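Local coordinates for protein malonyl-CoA decarboxylase (Rhodopseudomonas palustris, PDB 4KSA) that probably catalyses the decarboxylation of malonyl-CoA to acetyl-CoA and carbon dioxide, at residues A[71-82]-A[146-156]; A[307-315]-A[357-368]. All coordinates share one frame; numbering follows the deposited sequence.

Interaction 1 (A[71-82]-A[146-156]); sequences EDDKLAFLDALA and RIAAHPQLRHV
Glu71 and Arg146 make the one salt bridge between helix 71-83 and segment 146-156, with Glu71 OE1 3.2 Å from Arg146 NH2. The carboxylate and guanidinium planes are 50° apart, so the two groups are not coplanar as in a two-pronged pair; the one oxygen OE1 faces both NH2 and NH1. Arginine suits the place because its long chain, bent at chi2 and chi3, can reach the charge while its methylenes stay in apolar company: its CD lies 3.6 Å from Leu75 CG, and Leu78 CD1 sits over one guanidinium face.

The second polar link is a hydrogen bond of 2.6 Å from Gln152 NE2 to Asp79 OD1, which is met nearly along its C-O axis and close to the amide plane. Leu75 and Asp79 both lie beside the His150 ring.

Apolar groups close the other end. Leu153 CD2 reaches between Leu78 CB and Ala82 CB, at 4.2 Å from each, while Val156 CG2 touches Ala82 CB at 3.8 Å and Leu81 CB beside it. The small alanine lets the backbones come near here, CA to CA 5.9 Å for Ala82 and Leu153. Around this seam, Leu78 and Leu81 continue onto Met139 of helix 132-146, Leu81 also meets Leu122 of helix 118-126, and Phe77 turns to helix 36-48, placing the contact in an all-helical bundle.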
loop_
_atom_site.group_PDB
_atom_site.type_symbol
_atom_site.label_atom_id
_atom_site.label_comp_id
_atom_site.label_asym_id
_atom_site.label_seq_id
_atom_site.Cartn_x
_atom_site.Cartn_y
_atom_site.Cartn_z
ATOM N N GLU A 71 -29.061 29.913 12.620
ATOM C CA GLU A 71 -29.462 29.795 11.229
ATOM C C GLU A 71 -29.581 31.181 10.605
ATOM O O GLU A 71 -29.297 31.377 9.422
ATOM C CB GLU A 71 -30.794 29.065 11.110
ATOM C CG GLU A 71 -30.987 28.481 9.733
ATOM C CD GLU A 71 -29.837 27.542 9.355
ATOM O OE1 GLU A 71 -29.478 27.473 8.152
ATOM O OE2 GLU A 71 -29.296 26.872 10.269
ATOM N N ASP A 72 -30.015 32.139 11.414
ATOM C CA ASP A 72 -30.155 33.509 10.968
ATOM C C ASP A 72 -28.762 34.067 10.731
ATOM O O ASP A 72 -28.528 34.758 9.745
ATOM C CB ASP A 72 -30.853 34.362 12.034
ATOM C CG ASP A 72 -32.365 34.147 12.083
ATOM O OD1 ASP A 72 -32.889 33.255 11.369
ATOM O OD2 ASP A 72 -33.030 34.882 12.853
ATOM N N ASP A 73 -27.830 33.773 11.633
ATOM C CA ASP A 73 -26.478 34.291 11.472
ATOM C C ASP A 73 -25.758 33.643 10.288
ATOM O O ASP A 73 -24.964 34.298 9.613
ATOM C CB ASP A 73 -25.660 34.133 12.764
ATOM C CG ASP A 73 -26.140 35.065 13.887
ATOM O OD1 ASP A 73 -26.337 36.276 13.626
ATOM O OD2 ASP A 73 -26.310 34.585 15.035
ATOM N N LYS A 74 -26.030 32.365 10.027
ATOM C CA LYS A 74 -25.422 31.701 8.875
ATOM C C LYS A 74 -25.910 32.454 7.653
ATOM O O LYS A 74 -25.132 32.987 6.865
ATOM C CB LYS A 74 -25.879 30.240 8.758
ATOM C CG LYS A 74 -25.050 29.249 9.545
ATOM C CD LYS A 74 -25.367 27.823 9.154
ATOM C CE LYS A 74 -24.637 26.867 10.054
ATOM N NZ LYS A 74 -24.989 27.119 11.487
ATOM N N LEU A 75 -27.227 32.507 7.541
ATOM C CA LEU A 75 -27.885 33.153 6.432
ATOM C C LEU A 75 -27.405 34.581 6.191
ATOM O O LEU A 75 -27.200 34.982 5.047
ATOM C CB LEU A 75 -29.397 33.122 6.654
ATOM C CG LEU A 75 -30.241 33.099 5.377
ATOM C CD1 LEU A 75 -31.676 32.742 5.726
ATOM C CD2 LEU A 75 -30.174 34.458 4.673
ATOM N N ALA A 76 -27.209 35.353 7.253
ATOM C CA ALA A 76 -26.768 36.730 7.067
ATOM C C ALA A 76 -25.406 36.719 6.403
ATOM O O ALA A 76 -25.159 37.490 5.475
ATOM C CB ALA A 76 -26.705 37.460 8.400
ATOM N N PHE A 77 -24.537 35.822 6.870
ATOM C CA PHE A 77 -23.186 35.699 6.330
ATOM C C PHE A 77 -23.185 35.326 4.843
ATOM O O PHE A 77 -22.434 35.896 4.038
ATOM C CB PHE A 77 -22.381 34.673 7.135
ATOM C CG PHE A 77 -21.051 34.355 6.530
ATOM C CD1 PHE A 77 -20.822 33.123 5.929
ATOM C CD2 PHE A 77 -20.047 35.307 6.504
ATOM C CE1 PHE A 77 -19.608 32.847 5.304
ATOM C CE2 PHE A 77 -18.824 35.045 5.878
ATOM C CZ PHE A 77 -18.604 33.809 5.276
ATOM N N LEU A 78 -24.027 34.365 4.481
ATOM C CA LEU A 78 -24.116 33.958 3.094
ATOM C C LEU A 78 -24.540 35.173 2.288
ATOM O O LEU A 78 -23.979 35.430 1.230
ATOM C CB LEU A 78 -25.126 32.822 2.927
ATOM C CG LEU A 78 -24.805 31.493 3.611
ATOM C CD1 LEU A 78 -25.840 30.439 3.216
ATOM C CD2 LEU A 78 -23.414 31.040 3.197
ATOM N N ASP A 79 -25.520 35.930 2.787
ATOM C CA ASP A 79 -25.979 37.125 2.079
ATOM C C ASP A 79 -24.842 38.129 1.989
ATOM O O ASP A 79 -24.684 38.806 0.985
ATOM C CB ASP A 79 -27.192 37.750 2.774
ATOM C CG ASP A 79 -28.511 37.089 2.358
ATOM O OD1 ASP A 79 -28.695 36.839 1.150
ATOM O OD2 ASP A 79 -29.376 36.831 3.227
ATOM N N ALA A 80 -24.043 38.207 3.046
ATOM C CA ALA A 80 -22.895 39.105 3.088
ATOM C C ALA A 80 -21.930 38.736 1.954
ATOM O O ALA A 80 -21.276 39.615 1.384
ATOM C CB ALA A 80 -22.179 38.997 4.446
ATOM N N LEU A 81 -21.833 37.445 1.627
ATOM C CA LEU A 81 -20.941 37.040 0.556
ATOM C C LEU A 81 -21.435 37.637 -0.746
ATOM O O LEU A 81 -20.641 37.931 -1.638
ATOM C CB LEU A 81 -20.862 35.511 0.419
ATOM C CG LEU A 81 -20.284 34.699 1.591
ATOM C CD1 LEU A 81 -20.518 33.223 1.345
ATOM C CD2 LEU A 81 -18.809 34.987 1.776
ATOM N N ALA A 82 -22.743 37.841 -0.851
ATOM C CA ALA A 82 -23.303 38.384 -2.080
ATOM C C ALA A 82 -23.144 39.887 -2.248
ATOM O O ALA A 82 -22.721 40.342 -3.322
ATOM C CB ALA A 82 -24.764 38.006 -2.213
ATOM N N ARG A 146 -30.834 28.124 -0.381
ATOM C CA ARG A 146 -31.411 29.448 -0.239
ATOM C C ARG A 146 -31.585 30.320 -1.481
ATOM O O ARG A 146 -32.014 31.466 -1.371
ATOM C CB ARG A 146 -30.650 30.197 0.863
ATOM C CG ARG A 146 -31.399 30.127 2.212
ATOM C CD ARG A 146 -30.494 30.115 3.433
ATOM N NE ARG A 146 -29.948 28.781 3.701
ATOM C CZ ARG A 146 -29.201 28.469 4.764
ATOM N NH1 ARG A 146 -28.749 27.225 4.916
ATOM N NH2 ARG A 146 -28.909 29.393 5.682
ATOM N N ILE A 147 -31.301 29.777 -2.659
ATOM C CA ILE A 147 -31.435 30.554 -3.889
ATOM C C ILE A 147 -32.888 30.927 -4.192
ATOM O O ILE A 147 -33.149 31.935 -4.851
ATOM C CB ILE A 147 -30.861 29.804 -5.132
ATOM C CG1 ILE A 147 -29.366 29.540 -4.959
ATOM C CG2 ILE A 147 -31.079 30.631 -6.393
ATOM C CD1 ILE A 147 -28.558 30.796 -4.845
ATOM N N ALA A 148 -33.835 30.119 -3.730
ATOM C CA ALA A 148 -35.246 30.415 -3.983
ATOM C C ALA A 148 -35.653 31.672 -3.220
ATOM O O ALA A 148 -36.028 32.686 -3.804
ATOM C CB ALA A 148 -36.105 29.257 -3.551
ATOM N N ALA A 149 -35.563 31.588 -1.901
ATOM C CA ALA A 149 -35.910 32.698 -1.033
ATOM C C ALA A 149 -34.895 33.834 -1.120
ATOM O O ALA A 149 -35.141 34.922 -0.606
ATOM C CB ALA A 149 -36.019 32.204 0.408
ATOM N N HIS A 150 -33.754 33.589 -1.755
ATOM C CA HIS A 150 -32.730 34.618 -1.872
ATOM C C HIS A 150 -32.005 34.482 -3.196
ATOM O O HIS A 150 -30.877 34.023 -3.261
ATOM C CB HIS A 150 -31.724 34.503 -0.733
ATOM C CG HIS A 150 -32.315 34.714 0.627
ATOM N ND1 HIS A 150 -33.282 33.885 1.154
ATOM C CD2 HIS A 150 -32.037 35.628 1.587
ATOM C CE1 HIS A 150 -33.572 34.276 2.382
ATOM N NE2 HIS A 150 -32.830 35.329 2.668
ATOM N N PRO A 151 -32.641 34.923 -4.274
ATOM C CA PRO A 151 -32.070 34.846 -5.620
ATOM C C PRO A 151 -30.710 35.514 -5.851
ATOM O O PRO A 151 -30.067 35.266 -6.872
ATOM C CB PRO A 151 -33.175 35.445 -6.483
ATOM C CG PRO A 151 -33.756 36.467 -5.569
ATOM C CD PRO A 151 -33.876 35.721 -4.274
ATOM N N GLN A 152 -30.266 36.349 -4.918
ATOM C CA GLN A 152 -28.985 37.036 -5.086
ATOM C C GLN A 152 -27.801 36.135 -4.804
ATOM O O GLN A 152 -26.690 36.406 -5.264
ATOM C CB GLN A 152 -28.892 38.278 -4.187
ATOM C CG GLN A 152 -30.112 38.515 -3.291
ATOM C CD GLN A 152 -30.121 37.656 -2.035
ATOM O OE1 GLN A 152 -31.141 37.072 -1.687
ATOM N NE2 GLN A 152 -28.984 37.596 -1.341
ATOM N N LEU A 153 -28.039 35.070 -4.046
ATOM C CA LEU A 153 -26.993 34.119 -3.700
ATOM C C LEU A 153 -26.591 33.268 -4.906
ATOM O O LEU A 153 -25.667 32.469 -4.823
ATOM C CB LEU A 153 -27.463 33.197 -2.573
ATOM C CG LEU A 153 -27.711 33.828 -1.206
ATOM C CD1 LEU A 153 -28.199 32.759 -0.240
ATOM C CD2 LEU A 153 -26.431 34.481 -0.695
ATOM N N ARG A 154 -27.287 33.431 -6.025
ATOM C CA ARG A 154 -26.969 32.656 -7.208
ATOM C C ARG A 154 -25.565 32.997 -7.705
ATOM O O ARG A 154 -24.851 32.142 -8.233
ATOM C CB ARG A 154 -28.007 32.928 -8.298
ATOM C CG ARG A 154 -27.968 31.945 -9.453
ATOM C CD ARG A 154 -27.106 32.464 -10.591
ATOM N NE ARG A 154 -26.925 31.463 -11.637
ATOM C CZ ARG A 154 -26.525 31.733 -12.876
ATOM N NH1 ARG A 154 -26.263 32.987 -13.237
ATOM N NH2 ARG A 154 -26.394 30.747 -13.758
ATOM N N HIS A 155 -25.162 34.246 -7.506
ATOM C CA HIS A 155 -23.853 34.686 -7.952
ATOM C C HIS A 155 -22.772 34.286 -6.971
ATOM O O HIS A 155 -21.577 34.460 -7.223
ATOM C CB HIS A 155 -23.886 36.196 -8.224
ATOM C CG HIS A 155 -24.927 36.573 -9.231
ATOM N ND1 HIS A 155 -26.161 37.074 -8.873
ATOM C CD2 HIS A 155 -24.982 36.362 -10.569
ATOM C CE1 HIS A 155 -26.932 37.147 -9.944
ATOM N NE2 HIS A 155 -26.241 36.720 -10.985
ATOM N N VAL A 156 -23.197 33.736 -5.844
ATOM C CA VAL A 156 -22.254 33.242 -4.863
ATOM C C VAL A 156 -22.008 31.801 -5.291
ATOM O O VAL A 156 -20.882 31.313 -5.274
ATOM C CB VAL A 156 -22.839 33.247 -3.449
ATOM C CG1 VAL A 156 -21.946 32.425 -2.514
ATOM C CG2 VAL A 156 -22.974 34.683 -2.953
#

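Interaction 2 (A[307-315]-A[357-368]); sequences PVPGFAKWL and VLQLAAAYFLQA
Tyr364 reaches from helix 347-367 to Phe311 and Trp314, both on one side of its ring; the three form an aromatic cluster. Phe311 turns an edge toward the tyrosine face in an offset edge-to-face pair, with centroids 5.4 Å apart and planes at 60°; its CA also lies over that face as a CH-pi contact, 4.2 Å from the Tyr364 ring centroid. Trp314 meets the tyrosine obliquely, and its six-membered ring takes Tyr364 CB over a face at 4.0 Å from the centroid. With CG anti to the backbone N (chi1 172°), Tyr364 extends outward from its helix to reach both partners.

Aliphatic contacts surround the cluster. Phe311 is a knob in a hole made by Val357, Leu360, Ala361 and Tyr364, where the small Ala361 lets Phe311 CE1 come within 3.5 Å of its CA. Val308 CG1 touches the tyrosine edge at CE2, 3.4 Å away, and also Phe365 CZ. Farther along, Leu315 CD1 meets Leu360 CD1 at 3.5 Å, and Ala368 CB lies beside Trp314 NE1.

At the polar end, Tyr364 OH lies near the backbone of Gly310, the N-cap residue of helix 311-320, and makes a weak hydrogen bond to Asp377. Glycine fits the positive phi of this type II turn, where a CB would jam against the carbonyl O of the residue before. With an alanine at Tyr364 the ring is gone, which would probably leave the edge of Phe311 and the face of Trp314 without the surface they pack on, and Asp377 without this weak bond. The short helical segments run at 99°. With no clear hydrogen bond across it, the contact rests on packed rings and a knob in its hole, the phenol's polar group at the margin.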
loop_
_atom_site.group_PDB
_atom_site.type_symbol
_atom_site.label_atom_id
_atom_site.label_comp_id
_atom_site.label_asym_id
_atom_site.label_seq_id
_atom_site.Cartn_x
_atom_site.Cartn_y
_atom_site.Cartn_z
ATOM N N PRO A 307 -35.247 5.107 -13.627
ATOM C CA PRO A 307 -36.537 5.745 -13.377
ATOM C C PRO A 307 -36.639 6.857 -14.414
ATOM O O PRO A 307 -35.676 7.117 -15.138
ATOM C CB PRO A 307 -36.393 6.278 -11.957
ATOM C CG PRO A 307 -34.979 6.652 -11.906
ATOM C CD PRO A 307 -34.290 5.475 -12.570
ATOM N N VAL A 308 -37.797 7.498 -14.504
ATOM C CA VAL A 308 -37.969 8.575 -15.468
ATOM C C VAL A 308 -38.629 9.710 -14.727
ATOM O O VAL A 308 -39.756 10.089 -15.028
ATOM C CB VAL A 308 -38.871 8.154 -16.649
ATOM C CG1 VAL A 308 -38.861 9.239 -17.720
ATOM C CG2 VAL A 308 -38.410 6.811 -17.204
ATOM N N PRO A 309 -37.926 10.272 -13.731
ATOM C CA PRO A 309 -38.494 11.377 -12.960
ATOM C C PRO A 309 -38.749 12.528 -13.913
ATOM O O PRO A 309 -37.955 12.784 -14.814
ATOM C CB PRO A 309 -37.393 11.672 -11.944
ATOM C CG PRO A 309 -36.151 11.431 -12.743
ATOM C CD PRO A 309 -36.477 10.136 -13.461
ATOM N N GLY A 310 -39.869 13.206 -13.756
ATOM C CA GLY A 310 -40.116 14.308 -14.659
ATOM C C GLY A 310 -40.913 13.950 -15.893
ATOM O O GLY A 310 -41.193 14.834 -16.705
ATOM N N PHE A 311 -41.256 12.669 -16.062
ATOM C CA PHE A 311 -42.081 12.266 -17.208
ATOM C C PHE A 311 -43.494 12.701 -16.858
ATOM O O PHE A 311 -44.178 13.319 -17.672
ATOM C CB PHE A 311 -42.071 10.752 -17.435
ATOM C CG PHE A 311 -43.054 10.286 -18.493
ATOM C CD1 PHE A 311 -42.945 10.716 -19.809
ATOM C CD2 PHE A 311 -44.100 9.419 -18.162
ATOM C CE1 PHE A 311 -43.867 10.292 -20.787
ATOM C CE2 PHE A 311 -45.021 8.992 -19.129
ATOM C CZ PHE A 311 -44.904 9.429 -20.439
ATOM N N ALA A 312 -43.913 12.387 -15.634
ATOM C CA ALA A 312 -45.242 12.760 -15.172
ATOM C C ALA A 312 -45.458 14.266 -15.301
ATOM O O ALA A 312 -46.475 14.725 -15.838
ATOM C CB ALA A 312 -45.430 12.333 -13.725
ATOM N N LYS A 313 -44.491 15.033 -14.810
ATOM C CA LYS A 313 -44.582 16.482 -14.861
ATOM C C LYS A 313 -44.727 16.945 -16.301
ATOM O O LYS A 313 -45.543 17.816 -16.611
ATOM C CB LYS A 313 -43.334 17.120 -14.233
ATOM C CG LYS A 313 -42.957 16.579 -12.846
ATOM C CD LYS A 313 -42.073 17.582 -12.087
ATOM C CE LYS A 313 -41.459 16.998 -10.804
ATOM N NZ LYS A 313 -40.221 16.178 -11.058
ATOM N N TRP A 314 -43.932 16.355 -17.181
ATOM C CA TRP A 314 -43.967 16.715 -18.588
ATOM C C TRP A 314 -45.315 16.400 -19.219
ATOM O O TRP A 314 -45.859 17.222 -19.948
ATOM C CB TRP A 314 -42.877 15.970 -19.351
ATOM C CG TRP A 314 -42.909 16.219 -20.826
ATOM C CD1 TRP A 314 -42.418 17.304 -21.483
ATOM C CD2 TRP A 314 -43.467 15.359 -21.830
ATOM N NE1 TRP A 314 -42.635 17.181 -22.836
ATOM C CE2 TRP A 314 -43.282 16.000 -23.077
ATOM C CE3 TRP A 314 -44.125 14.118 -21.794
ATOM C CZ2 TRP A 314 -43.706 15.431 -24.283
ATOM C CZ3 TRP A 314 -44.548 13.554 -22.993
ATOM C CH2 TRP A 314 -44.343 14.218 -24.222
ATOM N N LEU A 315 -45.837 15.202 -18.941
ATOM C CA LEU A 315 -47.122 14.748 -19.486
ATOM C C LEU A 315 -48.245 15.682 -19.080
ATOM O O LEU A 315 -49.147 15.953 -19.865
ATOM C CB LEU A 315 -47.442 13.331 -19.001
ATOM C CG LEU A 315 -48.676 12.662 -19.621
ATOM C CD1 LEU A 315 -48.506 12.596 -21.131
ATOM C CD2 LEU A 315 -48.863 11.257 -19.040
ATOM N N VAL A 357 -49.210 5.708 -23.816
ATOM C CA VAL A 357 -48.142 6.209 -22.960
ATOM C C VAL A 357 -46.757 5.963 -23.550
ATOM O O VAL A 357 -46.003 6.909 -23.782
ATOM C CB VAL A 357 -48.221 5.603 -21.546
ATOM C CG1 VAL A 357 -46.942 5.848 -20.800
ATOM C CG2 VAL A 357 -49.358 6.240 -20.794
ATOM N N LEU A 358 -46.419 4.705 -23.805
ATOM C CA LEU A 358 -45.114 4.384 -24.373
ATOM C C LEU A 358 -44.784 5.258 -25.570
ATOM O O LEU A 358 -43.633 5.606 -25.794
ATOM C CB LEU A 358 -45.060 2.921 -24.801
ATOM C CG LEU A 358 -45.148 1.911 -23.662
ATOM C CD1 LEU A 358 -45.056 0.507 -24.213
ATOM C CD2 LEU A 358 -44.033 2.171 -22.672
ATOM N N GLN A 359 -45.794 5.614 -26.346
ATOM C CA GLN A 359 -45.557 6.438 -27.516
ATOM C C GLN A 359 -45.301 7.891 -27.133
ATOM O O GLN A 359 -44.571 8.598 -27.819
ATOM C CB GLN A 359 -46.741 6.347 -28.467
ATOM C CG GLN A 359 -46.482 7.020 -29.797
ATOM C CD GLN A 359 -47.759 7.253 -30.561
ATOM O OE1 GLN A 359 -48.461 6.302 -30.933
ATOM N NE2 GLN A 359 -48.081 8.531 -30.794
ATOM N N LEU A 360 -45.918 8.341 -26.048
ATOM C CA LEU A 360 -45.708 9.703 -25.586
ATOM C C LEU A 360 -44.314 9.752 -24.961
ATOM O O LEU A 360 -43.560 10.719 -25.150
ATOM C CB LEU A 360 -46.759 10.078 -24.545
ATOM C CG LEU A 360 -48.138 10.406 -25.105
ATOM C CD1 LEU A 360 -49.129 10.606 -23.971
ATOM C CD2 LEU A 360 -48.024 11.657 -25.963
ATOM N N ALA A 361 -43.974 8.693 -24.231
ATOM C CA ALA A 361 -42.674 8.603 -23.590
ATOM C C ALA A 361 -41.574 8.750 -24.637
ATOM O O ALA A 361 -40.590 9.449 -24.415
ATOM C CB ALA A 361 -42.540 7.284 -22.873
ATOM N N ALA A 362 -41.750 8.103 -25.783
ATOM C CA ALA A 362 -40.760 8.176 -26.852
ATOM C C ALA A 362 -40.512 9.612 -27.334
ATOM O O ALA A 362 -39.374 10.004 -27.569
ATOM C CB ALA A 362 -41.193 7.301 -28.012
ATOM N N ALA A 363 -41.570 10.398 -27.489
ATOM C CA ALA A 363 -41.394 11.773 -27.935
ATOM C C ALA A 363 -40.705 12.523 -26.799
ATOM O O ALA A 363 -39.870 13.395 -27.033
ATOM C CB ALA A 363 -42.734 12.412 -28.254
ATOM N N TYR A 364 -41.064 12.173 -25.567
ATOM C CA TYR A 364 -40.453 12.784 -24.393
ATOM C C TYR A 364 -38.931 12.584 -24.496
ATOM O O TYR A 364 -38.158 13.530 -24.645
ATOM C CB TYR A 364 -40.993 12.105 -23.131
ATOM C CG TYR A 364 -40.303 12.510 -21.856
ATOM C CD1 TYR A 364 -40.278 13.839 -21.448
ATOM C CD2 TYR A 364 -39.696 11.560 -21.040
ATOM C CE1 TYR A 364 -39.669 14.219 -20.252
ATOM C CE2 TYR A 364 -39.083 11.927 -19.836
ATOM C CZ TYR A 364 -39.078 13.259 -19.450
ATOM O OH TYR A 364 -38.506 13.626 -18.255
ATOM N N PHE A 365 -38.519 11.329 -24.441
ATOM C CA PHE A 365 -37.122 10.981 -24.524
ATOM C C PHE A 365 -36.420 11.463 -25.776
ATOM O O PHE A 365 -35.348 12.058 -25.692
ATOM C CB PHE A 365 -36.971 9.470 -24.417
ATOM C CG PHE A 365 -37.141 8.946 -23.028
ATOM C CD1 PHE A 365 -37.934 7.833 -22.785
ATOM C CD2 PHE A 365 -36.456 9.528 -21.966
ATOM C CE1 PHE A 365 -38.039 7.302 -21.504
ATOM C CE2 PHE A 365 -36.553 9.006 -20.683
ATOM C CZ PHE A 365 -37.344 7.891 -20.450
ATOM N N LEU A 366 -37.007 11.215 -26.940
ATOM C CA LEU A 366 -36.359 11.611 -28.182
ATOM C C LEU A 366 -36.574 13.032 -28.671
ATOM O O LEU A 366 -35.756 13.543 -29.440
ATOM C CB LEU A 366 -36.732 10.641 -29.301
ATOM C CG LEU A 366 -35.972 9.316 -29.340
ATOM C CD1 LEU A 366 -35.989 8.654 -27.996
ATOM C CD2 LEU A 366 -36.610 8.412 -30.361
ATOM N N GLN A 367 -37.645 13.684 -28.229
ATOM C CA GLN A 367 -37.934 15.041 -28.693
ATOM C C GLN A 367 -37.897 16.142 -27.635
ATOM O O GLN A 367 -37.493 17.262 -27.927
ATOM C CB GLN A 367 -39.293 15.061 -29.401
ATOM C CG GLN A 367 -39.317 14.369 -30.765
ATOM C CD GLN A 367 -40.727 13.985 -31.208
ATOM O OE1 GLN A 367 -41.673 14.776 -31.094
ATOM N NE2 GLN A 367 -40.872 12.766 -31.727
ATOM N N ALA A 368 -38.317 15.831 -26.415
ATOM C CA ALA A 368 -38.331 16.822 -25.336
ATOM C C ALA A 368 -36.931 17.268 -24.895
ATOM O O ALA A 368 -36.147 16.472 -24.370
ATOM C CB ALA A 368 -39.102 16.271 -24.135
#

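Interaction 1 closes before interaction 2 opens along the chain, and their centres lie 35 Å apart, with about 15 Å between nearest atoms. They share no helix or strand. Interaction 1 belongs to the helical N-terminal part, where helix 154-167 also carries His162, a magnesium ligand seen in this protein, though none is bound to this chain here. Interaction 2 joins two helices of the C-terminal family region, whose clan is that of the acetyltransferases; helix 311-320 follows strand 301-304 of the mixed sheet, and helix 347-367 packs on its outermost strand 389-394. The two contacts thus join helices in separate parts of an alpha-beta two-domain protein, one partly exposed and charged, the other buried and aromatic.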